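Local coordinates for protein dATP pyrophosphohydrolase (Escherichia coli, PDB 2O1C) that probably hydrolyses dihydroneopterin triphosphate to its monophosphate and pyrophosphate for folate biosynthesis, and probably also cleaves nucleoside triphosphates, preferring dATP, at residues Y6-S11 against V43-T48; S11-I16 against S38-V43; R23-Q28 against Y121-A126; R77-E82 against S135-Q140. All coordinates share one frame; numbering follows the deposited sequence.

Contact 1: residues Y6-S11 against V43-T48; sequences YKRPVS and VEEGET. With PPV (pyrophosphate), chain G; SO4 (sulfate ion), chain E.
The strand beginning at V10 and the loop leaving V43 are tied by one backbone hydrogen bond: V43 N gives its hydrogen to V10 O at 2.9 Å, almost straight (169°). Beyond it the loop turns back on itself. E44 to E47 form a type II beta turn, closed by E47 N to E44 O at 3.1 Å, and the E47 carboxylate folds inward, where OE2 accepts E44 N on its anti side and also pairs with R55. This is the start of the Nudix box, running from strand 36-42 into helix 49-61, which carries E56 and E60, magnesium ligands by similarity. Beside the backbone bond the two valines cross at a slant, V10 CG1 lying 4.1 Å from V43 CB. R8 bends at chi2 and chi3, its CD passing 3.9 Å from V43 O. E45 OE1 stands obliquely, well out of the guanidinium plane, 4.3 Å from R8 NH1, an attraction of charges with no N-H aimed at the oxygen. A water bridges Y6 O and E44 OE2. K7, a substrate-binding residue by similarity, leads away from the loop: extended beyond CG, its chain runs along the pyrophosphate and NZ donates to O22, though the refined 2.5 Å between K7 NZ and O22 is too short to be trusted exactly; a weak bond joins NZ to a sulfate as well. With an alanine here, pyrophosphate O22 would probably be left without the ammonium that meets it.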
# COMPACT_ATOMS: atom_id res chain seq x y z
N TYR A 6 -17.76 5.23 -4.40
CA TYR A 6 -16.52 5.90 -4.75
C TYR A 6 -15.44 5.61 -3.72
O TYR A 6 -15.72 5.45 -2.52
CB TYR A 6 -16.74 7.41 -4.85
CG TYR A 6 -17.61 7.86 -6.00
CD1 TYR A 6 -17.29 7.53 -7.32
CD2 TYR A 6 -18.76 8.63 -5.78
CE1 TYR A 6 -18.09 7.94 -8.39
CE2 TYR A 6 -19.57 9.04 -6.84
CZ TYR A 6 -19.22 8.70 -8.14
OH TYR A 6 -20.00 9.11 -9.20
N LYS A 7 -14.21 5.51 -4.20
CA LYS A 7 -13.04 5.50 -3.34
C LYS A 7 -12.93 6.86 -2.68
O LYS A 7 -13.31 7.88 -3.26
CB LYS A 7 -11.77 5.22 -4.13
CG LYS A 7 -11.70 3.84 -4.76
CD LYS A 7 -10.36 3.63 -5.48
CE LYS A 7 -10.32 2.24 -6.11
NZ LYS A 7 -8.99 1.94 -6.69
N ARG A 8 -12.42 6.88 -1.46
CA ARG A 8 -12.23 8.13 -0.74
C ARG A 8 -10.82 8.64 -1.02
O ARG A 8 -9.86 7.85 -1.04
CB ARG A 8 -12.48 7.92 0.76
CG ARG A 8 -13.80 7.19 1.02
CD ARG A 8 -14.56 7.75 2.21
NE ARG A 8 -15.73 8.53 1.79
CZ ARG A 8 -15.93 9.81 2.09
NH1 ARG A 8 -15.05 10.48 2.82
NH2 ARG A 8 -17.03 10.42 1.66
N PRO A 9 -10.68 9.96 -1.29
CA PRO A 9 -9.38 10.57 -1.56
C PRO A 9 -8.52 10.85 -0.30
O PRO A 9 -7.72 11.78 -0.28
CB PRO A 9 -9.75 11.87 -2.27
CG PRO A 9 -11.05 12.25 -1.65
CD PRO A 9 -11.77 10.95 -1.35
N VAL A 10 -8.75 10.05 0.73
CA VAL A 10 -7.92 10.00 1.92
C VAL A 10 -7.55 8.53 2.06
O VAL A 10 -8.43 7.68 2.15
CB VAL A 10 -8.70 10.47 3.16
CG1 VAL A 10 -7.90 10.23 4.43
CG2 VAL A 10 -9.08 11.95 3.04
N SER A 11 -6.25 8.23 2.05
CA SER A 11 -5.79 6.84 1.89
C SER A 11 -4.62 6.52 2.80
O SER A 11 -4.08 7.42 3.44
CB SER A 11 -5.39 6.62 0.42
OG SER A 11 -4.24 7.38 0.10
N VAL A 43 -9.20 5.31 3.58
CA VAL A 43 -9.65 5.40 4.97
C VAL A 43 -11.16 5.64 4.91
O VAL A 43 -11.60 6.72 4.47
CB VAL A 43 -8.95 6.53 5.74
CG1 VAL A 43 -9.44 6.57 7.20
CG2 VAL A 43 -7.44 6.38 5.70
N GLU A 44 -11.93 4.65 5.33
CA GLU A 44 -13.38 4.72 5.21
C GLU A 44 -13.98 5.51 6.37
O GLU A 44 -13.37 5.63 7.44
CB GLU A 44 -14.01 3.32 5.12
CG GLU A 44 -13.53 2.47 3.92
CD GLU A 44 -14.13 2.91 2.59
OE1 GLU A 44 -15.25 3.49 2.58
OE2 GLU A 44 -13.50 2.67 1.53
N GLU A 45 -15.17 6.06 6.15
CA GLU A 45 -15.92 6.72 7.22
C GLU A 45 -15.98 5.82 8.44
O GLU A 45 -16.30 4.64 8.33
CB GLU A 45 -17.34 7.04 6.75
CG GLU A 45 -18.12 7.93 7.69
CD GLU A 45 -17.92 9.40 7.41
OE1 GLU A 45 -17.16 9.72 6.46
OE2 GLU A 45 -18.53 10.24 8.12
N GLY A 46 -15.65 6.37 9.60
CA GLY A 46 -15.77 5.64 10.86
C GLY A 46 -14.51 4.90 11.28
O GLY A 46 -14.47 4.33 12.36
N GLU A 47 -13.49 4.88 10.43
CA GLU A 47 -12.21 4.31 10.84
C GLU A 47 -11.10 5.35 10.82
O GLU A 47 -11.21 6.39 10.18
CB GLU A 47 -11.83 3.06 10.01
CG GLU A 47 -11.31 3.34 8.62
CD GLU A 47 -11.16 2.08 7.76
OE1 GLU A 47 -11.30 0.94 8.26
OE2 GLU A 47 -10.91 2.24 6.57
N THR A 48 -10.03 5.05 11.54
CA THR A 48 -8.83 5.88 11.56
C THR A 48 -7.82 5.34 10.54
O THR A 48 -7.98 4.22 10.05
CB THR A 48 -8.18 5.86 12.94
OG1 THR A 48 -7.70 4.53 13.18
CG2 THR A 48 -9.17 6.25 14.04
O11 PPV G . -10.59 1.47 -2.95
P1 PPV G . -9.36 1.96 -2.22
O21 PPV G . -9.13 3.45 -2.30
O31 PPV G . -9.34 1.39 -0.83
OPP PPV G . -8.12 1.26 -3.02
P2 PPV G . -6.78 1.91 -3.71
O12 PPV G . -6.46 3.20 -2.99
O22 PPV G . -7.07 2.09 -5.17
O32 PPV G . -5.76 0.83 -3.50
S SO4 E . -11.71 -1.64 -7.54
O1 SO4 E . -11.40 -2.85 -8.29
O2 SO4 E . -10.58 -0.72 -7.63
O3 SO4 E . -12.90 -1.00 -8.11
O4 SO4 E . -11.97 -1.98 -6.14
O HOH W 1 -13.97 4.04 -0.45

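Contact 2: residues S11-I16 against S38-V43; sequences SILVVI and SVTGSV. With PPV (pyrophosphate), chain G.
I12 and G41 exchange two backbone hydrogen bonds, the shorter from I12 N to G41 O at 2.8 Å. V14 and V39 repeat the pattern, V14 N to V39 O also spanning 2.8 Å. Strands 10-18 and 36-42 are thus antiparallel neighbours in the middle of the sheet, and between these pairs the packing is close. V14 and V39 stand on the same face as I12, where helix 49-61 covers them; further along, I16 CD1 reaches V39 CG2 at 3.7 Å. On the other face L13 CD1 lies 3.6 Å from T40 CG2, and L13 also touches helix 136-147. This is the core of the Nudix alpha/beta/alpha sandwich, a sheet held between helices. Toward S38 the pairing slackens: V39 N to V14 O is 3.3 Å and bent to 141°, and a water takes over, accepting from S38 OG and donating to I16 O. At the other end the side chains of S11 and S42 diverge, and strand 36-42 turns its polar groups to the pyrophosphate. T40 OG1 sits between its backbone N and carbonyl carbon (chi1 60°), which points it at O32, 2.7 Å off, while CG2 keeps to L13; the same hydroxyl is hydrogen-bonded to Q37 NE2. O31 receives S42 N, and S42 OG, a hydroxyl that also takes R8 N, donates to O21. A beta carbon on G41 would be crowded by O31, so the bare CA lets O31 come within 3.1 Å of G41 CA.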
# COMPACT_ATOMS: atom_id res chain seq x y z
N SER A 11 -6.25 8.23 2.05
CA SER A 11 -5.79 6.84 1.89
C SER A 11 -4.62 6.52 2.80
O SER A 11 -4.08 7.42 3.44
CB SER A 11 -5.39 6.62 0.42
OG SER A 11 -4.24 7.38 0.10
N ILE A 12 -4.25 5.24 2.84
CA ILE A 12 -3.04 4.77 3.53
C ILE A 12 -2.16 3.98 2.55
O ILE A 12 -2.62 3.52 1.49
CB ILE A 12 -3.37 3.94 4.83
CG1 ILE A 12 -4.31 2.77 4.55
CG2 ILE A 12 -4.02 4.83 5.90
CD1 ILE A 12 -3.70 1.54 3.96
N LEU A 13 -0.89 3.89 2.91
CA LEU A 13 0.11 3.09 2.22
C LEU A 13 0.83 2.29 3.30
O LEU A 13 1.28 2.84 4.31
CB LEU A 13 1.11 4.00 1.49
CG LEU A 13 2.39 3.34 0.96
CD1 LEU A 13 2.08 2.58 -0.30
CD2 LEU A 13 3.49 4.38 0.73
N VAL A 14 0.91 0.98 3.10
CA VAL A 14 1.70 0.16 4.03
C VAL A 14 2.82 -0.52 3.24
O VAL A 14 2.56 -1.43 2.45
CB VAL A 14 0.85 -0.89 4.76
CG1 VAL A 14 1.71 -1.61 5.82
CG2 VAL A 14 -0.39 -0.24 5.41
N VAL A 15 4.05 -0.07 3.49
CA VAL A 15 5.22 -0.69 2.89
C VAL A 15 5.58 -1.94 3.69
O VAL A 15 6.12 -1.85 4.79
CB VAL A 15 6.44 0.26 2.81
CG1 VAL A 15 7.65 -0.47 2.23
CG2 VAL A 15 6.10 1.48 1.96
N ILE A 16 5.25 -3.09 3.12
CA ILE A 16 5.59 -4.38 3.70
C ILE A 16 6.95 -4.84 3.20
O ILE A 16 7.19 -4.88 1.98
CB ILE A 16 4.52 -5.44 3.37
CG1 ILE A 16 3.15 -4.99 3.90
CG2 ILE A 16 4.92 -6.84 3.92
CD1 ILE A 16 1.97 -5.83 3.42
N SER A 38 3.15 -1.43 -3.03
CA SER A 38 2.85 -1.87 -1.68
C SER A 38 1.33 -1.82 -1.47
O SER A 38 0.57 -1.51 -2.39
CB SER A 38 3.58 -0.97 -0.67
OG SER A 38 4.99 -0.91 -0.92
N VAL A 39 0.88 -2.12 -0.26
CA VAL A 39 -0.55 -2.13 0.05
C VAL A 39 -1.09 -0.69 0.16
O VAL A 39 -0.51 0.16 0.83
CB VAL A 39 -0.80 -2.93 1.35
CG1 VAL A 39 -2.19 -2.66 1.94
CG2 VAL A 39 -0.59 -4.41 1.10
N THR A 40 -2.18 -0.42 -0.55
CA THR A 40 -2.86 0.87 -0.42
C THR A 40 -4.37 0.70 -0.24
O THR A 40 -4.94 -0.34 -0.58
CB THR A 40 -2.64 1.78 -1.66
OG1 THR A 40 -3.15 1.14 -2.84
CG2 THR A 40 -1.19 2.15 -1.85
N GLY A 41 -5.01 1.73 0.29
CA GLY A 41 -6.47 1.74 0.31
C GLY A 41 -7.05 2.99 0.95
O GLY A 41 -6.33 3.76 1.59
N SER A 42 -8.35 3.18 0.78
CA SER A 42 -9.09 4.31 1.37
C SER A 42 -9.28 4.18 2.87
O SER A 42 -9.51 3.07 3.37
CB SER A 42 -10.47 4.43 0.73
OG SER A 42 -10.38 4.88 -0.61
N VAL A 43 -9.20 5.31 3.58
CA VAL A 43 -9.65 5.40 4.97
C VAL A 43 -11.16 5.64 4.91
O VAL A 43 -11.60 6.72 4.47
CB VAL A 43 -8.95 6.53 5.74
CG1 VAL A 43 -9.44 6.57 7.20
CG2 VAL A 43 -7.44 6.38 5.70
O11 PPV G . -10.59 1.47 -2.95
P1 PPV G . -9.36 1.96 -2.22
O21 PPV G . -9.13 3.45 -2.30
O31 PPV G . -9.34 1.39 -0.83
OPP PPV G . -8.12 1.26 -3.02
P2 PPV G . -6.78 1.91 -3.71
O12 PPV G . -6.46 3.20 -2.99
O22 PPV G . -7.07 2.09 -5.17
O32 PPV G . -5.76 0.83 -3.50
O HOH W 2 5.48 -3.43 0.25

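Contact 3: residues R23-Q28 against Y121-A126; sequences RVLMLQ and YKWLDA
L25 sits over one face of the W123 indole: its CG stands 3.9 Å from the centroid of the six-membered ring and 16° off the ring normal, a CH-pi contact, with L25 CB above the ring's far end near CZ3. The edge of the same indole faces the neighbouring backbone, R23 O lying near the ring plane 3.6 Å from W123 CZ3. From L25 the next branch, CD2, reaches obliquely to the ring of Y121, 3.7 Å from its CD2, and the Y121 ring in turn has W123 CD1 at its edge, in plane. L27 CD2 meets Y121 CB, so leucines and aromatics interlock along one face. On the opposite face V24 CG2 packs on A126 CB at 3.7 Å and M26 CG approaches L124 CD1 more loosely, toward helices 126-132 and 136-147. The charged ends find partners outside the pair: R23 NH1 pairs with E110, and D125 OD1 caps A128 N at the start of helix 126-132. Four backbone bonds hold the strands antiparallel beneath these side chains, V24 with L124 and M26 with K122 exchanging both ways; the shortest, V24 N to L124 O, is 2.7 Å. Strand 121-125 is the outermost of the Nudix sheet here, paired with strand 23-28. Were W123 an alanine, L25 CG would probably lose the ring face it rests on, and R111 O the indole N-H. The edge strand is thus held to its neighbour by four backbone bonds and apolar packing on both faces, with no salt bridge between the segments.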
# COMPACT_ATOMS: atom_id res chain seq x y z
N ARG A 23 13.96 -7.36 1.48
CA ARG A 23 13.20 -7.29 0.24
C ARG A 23 11.81 -6.75 0.54
O ARG A 23 11.29 -6.93 1.65
CB ARG A 23 13.15 -8.64 -0.49
CG ARG A 23 14.49 -9.11 -1.10
CD ARG A 23 14.26 -10.18 -2.16
NE ARG A 23 15.48 -10.82 -2.65
CZ ARG A 23 16.13 -11.79 -2.01
NH1 ARG A 23 15.71 -12.24 -0.83
NH2 ARG A 23 17.23 -12.32 -2.55
N VAL A 24 11.24 -6.09 -0.46
CA VAL A 24 9.95 -5.39 -0.38
C VAL A 24 8.91 -6.19 -1.16
O VAL A 24 9.17 -6.68 -2.27
CB VAL A 24 10.07 -3.97 -0.95
CG1 VAL A 24 8.71 -3.22 -0.92
CG2 VAL A 24 11.15 -3.17 -0.18
N LEU A 25 7.74 -6.32 -0.55
CA LEU A 25 6.61 -7.03 -1.13
C LEU A 25 5.90 -6.15 -2.15
O LEU A 25 5.28 -5.17 -1.79
CB LEU A 25 5.62 -7.42 -0.02
CG LEU A 25 4.76 -8.70 -0.12
CD1 LEU A 25 3.40 -8.51 0.53
CD2 LEU A 25 4.62 -9.31 -1.51
N MET A 26 6.01 -6.50 -3.43
CA MET A 26 5.37 -5.71 -4.49
C MET A 26 4.22 -6.49 -5.12
O MET A 26 4.32 -7.70 -5.36
CB MET A 26 6.40 -5.25 -5.52
CG MET A 26 7.48 -4.32 -4.90
SD MET A 26 6.78 -2.84 -4.12
CE MET A 26 6.43 -1.87 -5.58
N LEU A 27 3.10 -5.79 -5.34
CA LEU A 27 1.85 -6.41 -5.73
C LEU A 27 1.33 -5.78 -7.01
O LEU A 27 1.26 -4.54 -7.12
CB LEU A 27 0.81 -6.23 -4.61
CG LEU A 27 1.15 -6.77 -3.22
CD1 LEU A 27 0.41 -6.02 -2.14
CD2 LEU A 27 0.85 -8.26 -3.15
N GLN A 28 0.93 -6.63 -7.95
CA GLN A 28 0.47 -6.22 -9.27
C GLN A 28 -1.03 -5.89 -9.27
O GLN A 28 -1.87 -6.75 -9.03
CB GLN A 28 0.81 -7.29 -10.32
CG GLN A 28 0.52 -6.85 -11.77
CD GLN A 28 0.69 -7.98 -12.80
OE1 GLN A 28 0.61 -9.16 -12.48
NE2 GLN A 28 0.89 -7.59 -14.05
N TYR A 121 2.39 -11.25 -7.02
CA TYR A 121 3.32 -10.60 -6.11
C TYR A 121 4.77 -11.02 -6.39
O TYR A 121 5.04 -12.09 -6.94
CB TYR A 121 2.95 -10.87 -4.64
CG TYR A 121 3.37 -12.24 -4.17
CD1 TYR A 121 2.57 -13.36 -4.43
CD2 TYR A 121 4.56 -12.43 -3.47
CE1 TYR A 121 2.97 -14.63 -4.01
CE2 TYR A 121 4.96 -13.69 -3.05
CZ TYR A 121 4.15 -14.78 -3.32
OH TYR A 121 4.54 -16.03 -2.90
N LYS A 122 5.68 -10.14 -6.00
CA LYS A 122 7.11 -10.38 -6.08
C LYS A 122 7.77 -9.83 -4.83
O LYS A 122 7.37 -8.79 -4.32
CB LYS A 122 7.70 -9.69 -7.32
CG LYS A 122 7.41 -10.40 -8.63
CD LYS A 122 8.21 -9.78 -9.77
CE LYS A 122 8.06 -10.59 -11.05
NZ LYS A 122 6.78 -10.30 -11.76
N TRP A 123 8.79 -10.55 -4.33
CA TRP A 123 9.69 -10.02 -3.32
C TRP A 123 10.91 -9.46 -4.06
O TRP A 123 11.60 -10.19 -4.79
CB TRP A 123 10.12 -11.11 -2.34
CG TRP A 123 9.05 -11.52 -1.35
CD1 TRP A 123 8.27 -12.64 -1.40
CD2 TRP A 123 8.67 -10.82 -0.14
NE1 TRP A 123 7.43 -12.68 -0.31
CE2 TRP A 123 7.64 -11.58 0.47
CE3 TRP A 123 9.08 -9.63 0.46
CZ2 TRP A 123 7.03 -11.19 1.66
CZ3 TRP A 123 8.48 -9.24 1.66
CH2 TRP A 123 7.46 -10.02 2.24
N LEU A 124 11.17 -8.17 -3.90
CA LEU A 124 12.26 -7.53 -4.63
C LEU A 124 13.19 -6.76 -3.72
O LEU A 124 12.72 -6.16 -2.74
CB LEU A 124 11.69 -6.58 -5.69
CG LEU A 124 10.83 -7.17 -6.82
CD1 LEU A 124 10.21 -6.05 -7.63
CD2 LEU A 124 11.62 -8.12 -7.71
N ASP A 125 14.48 -6.74 -4.03
CA ASP A 125 15.37 -5.81 -3.32
C ASP A 125 14.78 -4.39 -3.37
O ASP A 125 14.10 -4.03 -4.34
CB ASP A 125 16.84 -5.90 -3.80
CG ASP A 125 17.07 -5.33 -5.19
OD1 ASP A 125 16.98 -4.10 -5.35
OD2 ASP A 125 17.44 -6.10 -6.10
N ALA A 126 14.99 -3.61 -2.31
CA ALA A 126 14.28 -2.34 -2.17
C ALA A 126 14.52 -1.34 -3.32
O ALA A 126 13.55 -0.73 -3.78
CB ALA A 126 14.53 -1.70 -0.81

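Contact 4: residues R77-E82 against S135-Q140; sequences RTVEFE and SWSNRQ. With SO4 (sulfate ion), chain F.
The indole of W136 meets E80 O at its edge, in plane, 3.6 Å from CZ2. S137 CB lies above one of its faces, and Q140 OE1 also sits at the edge. In the Nudix fold here, this is helix 136-147 packed against the outermost strand, 72-82, near its end. F81 comes in obliquely: its CB is 3.4 Å from W136 NE1, and its ring centroid lies 5.9 Å from that of the W136 five-membered ring, the planes at 78°, neither a stack nor edge-to-face. A chi1 of 72° turns the W136 indole toward the strand. V79 adds the apolar contacts, CB to W136 CH2 at 4.0 Å and CG2 to S137 CB at 3.8 Å. The hydroxyl of S137 comes to 3.5 Å of F81 CE2 and hydrogen-bonds to E100 on strand 97-107. F81, E82 and S135 are predicted to bind substrate. S135 also heads the helix as its N-cap, OG accepting N138 N at 3.1 Å. At the strand end a sulfate, probably from the crystallisation liquor, is gripped from the backbone and by R97: E82 N points at its O4 from 2.9 Å, with a bond angle of 165°.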
# COMPACT_ATOMS: atom_id res chain seq x y z
N ARG A 77 4.21 10.45 8.26
CA ARG A 77 4.36 11.19 7.01
C ARG A 77 3.04 11.11 6.28
O ARG A 77 2.43 10.04 6.17
CB ARG A 77 5.46 10.60 6.12
CG ARG A 77 6.79 11.36 6.15
CD ARG A 77 7.61 11.00 7.35
NE ARG A 77 8.67 11.98 7.61
CZ ARG A 77 9.97 11.78 7.36
NH1 ARG A 77 10.39 10.64 6.83
NH2 ARG A 77 10.85 12.74 7.64
N THR A 78 2.60 12.26 5.78
CA THR A 78 1.41 12.33 4.95
C THR A 78 1.80 13.10 3.70
O THR A 78 2.46 14.13 3.80
CB THR A 78 0.26 13.03 5.71
OG1 THR A 78 -0.27 12.16 6.71
CG2 THR A 78 -0.84 13.40 4.77
N VAL A 79 1.44 12.60 2.52
CA VAL A 79 1.68 13.37 1.29
C VAL A 79 0.39 13.54 0.52
O VAL A 79 -0.60 12.86 0.80
CB VAL A 79 2.74 12.70 0.36
CG1 VAL A 79 4.11 12.63 1.05
CG2 VAL A 79 2.27 11.31 -0.07
N GLU A 80 0.39 14.44 -0.46
CA GLU A 80 -0.72 14.59 -1.38
C GLU A 80 -0.24 14.43 -2.82
O GLU A 80 0.81 14.97 -3.20
CB GLU A 80 -1.37 15.96 -1.20
CG GLU A 80 -2.69 16.16 -1.95
CD GLU A 80 -3.18 17.59 -1.87
OE1 GLU A 80 -3.48 18.08 -0.76
OE2 GLU A 80 -3.26 18.24 -2.93
N PHE A 81 -1.01 13.71 -3.64
CA PHE A 81 -0.62 13.53 -5.02
C PHE A 81 -1.80 13.51 -5.99
O PHE A 81 -2.94 13.27 -5.58
CB PHE A 81 0.26 12.27 -5.19
CG PHE A 81 -0.39 10.98 -4.78
CD1 PHE A 81 -1.30 10.32 -5.62
CD2 PHE A 81 -0.05 10.38 -3.57
CE1 PHE A 81 -1.89 9.09 -5.24
CE2 PHE A 81 -0.61 9.17 -3.18
CZ PHE A 81 -1.53 8.51 -4.02
N GLU A 82 -1.51 13.78 -7.27
CA GLU A 82 -2.51 13.72 -8.34
C GLU A 82 -2.91 12.28 -8.64
O GLU A 82 -2.06 11.44 -8.96
CB GLU A 82 -2.00 14.38 -9.63
CG GLU A 82 -3.06 14.48 -10.75
CD GLU A 82 -4.13 15.54 -10.51
OE1 GLU A 82 -3.98 16.35 -9.57
OE2 GLU A 82 -5.11 15.57 -11.28
N SER A 135 4.09 4.68 -8.59
CA SER A 135 3.76 5.65 -7.56
C SER A 135 5.01 6.29 -6.94
O SER A 135 5.81 5.61 -6.28
CB SER A 135 2.92 5.00 -6.47
OG SER A 135 2.81 5.85 -5.33
N TRP A 136 5.15 7.59 -7.14
CA TRP A 136 6.26 8.36 -6.55
C TRP A 136 6.30 8.31 -5.03
O TRP A 136 7.38 8.22 -4.44
CB TRP A 136 6.29 9.81 -7.07
CG TRP A 136 5.21 10.77 -6.60
CD1 TRP A 136 4.11 11.18 -7.31
CD2 TRP A 136 5.18 11.50 -5.36
NE1 TRP A 136 3.39 12.08 -6.58
CE2 TRP A 136 4.00 12.28 -5.37
CE3 TRP A 136 5.99 11.52 -4.22
CZ2 TRP A 136 3.64 13.12 -4.29
CZ3 TRP A 136 5.63 12.35 -3.15
CH2 TRP A 136 4.46 13.13 -3.20
N SER A 137 5.12 8.36 -4.40
CA SER A 137 5.01 8.27 -2.96
C SER A 137 5.42 6.89 -2.46
O SER A 137 6.19 6.79 -1.51
CB SER A 137 3.61 8.71 -2.47
OG SER A 137 2.58 7.87 -2.93
N ASN A 138 4.96 5.84 -3.16
CA ASN A 138 5.39 4.48 -2.85
C ASN A 138 6.92 4.35 -2.97
O ASN A 138 7.56 3.75 -2.12
CB ASN A 138 4.67 3.47 -3.75
CG ASN A 138 4.55 2.05 -3.14
OD1 ASN A 138 3.62 1.31 -3.48
ND2 ASN A 138 5.47 1.68 -2.25
N ARG A 139 7.49 4.91 -4.04
CA ARG A 139 8.95 4.91 -4.22
C ARG A 139 9.65 5.60 -3.05
O ARG A 139 10.57 5.04 -2.46
CB ARG A 139 9.35 5.59 -5.54
CG ARG A 139 10.84 5.78 -5.74
CD ARG A 139 11.16 6.31 -7.13
NE ARG A 139 10.65 7.67 -7.33
CZ ARG A 139 9.64 8.00 -8.13
NH1 ARG A 139 8.99 7.08 -8.84
NH2 ARG A 139 9.28 9.27 -8.23
N GLN A 140 9.19 6.80 -2.72
CA GLN A 140 9.84 7.61 -1.68
C GLN A 140 9.77 6.93 -0.32
O GLN A 140 10.72 7.01 0.46
CB GLN A 140 9.23 9.02 -1.62
CG GLN A 140 9.82 9.93 -0.55
CD GLN A 140 9.54 11.41 -0.81
OE1 GLN A 140 8.52 11.76 -1.40
NE2 GLN A 140 10.45 12.27 -0.39
S SO4 F . 1.73 15.76 -8.32
O1 SO4 F . 2.08 16.09 -9.70
O2 SO4 F . 2.97 15.74 -7.46
O3 SO4 F . 0.82 16.76 -7.73
O4 SO4 F . 1.03 14.45 -8.40

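In the fold
All four contacts reach one mixed six-stranded sheet. Contact 2 sits at its heart, its centre about 3 Å from the chain's, and shares S11 and V43 with contact 1. Centre to centre, contact 2 is about 11 Å from contact 1, 14 Å from contact 3 on the 121-125 edge and 11 Å from contact 4 on the 72-82 edge; hydrogen bonds I16 O to L25 N and S38 N to N138 OD1 join it to the last two. Along the chain contact 1 encloses contact 2, both finish before contact 4 opens, and contact 3 interleaves with the other three. Contacts 1 and 2 place the Nudix-box start and strand residues round pyrophosphate, a reaction product; contact 4 holds residues predicted to bind substrate.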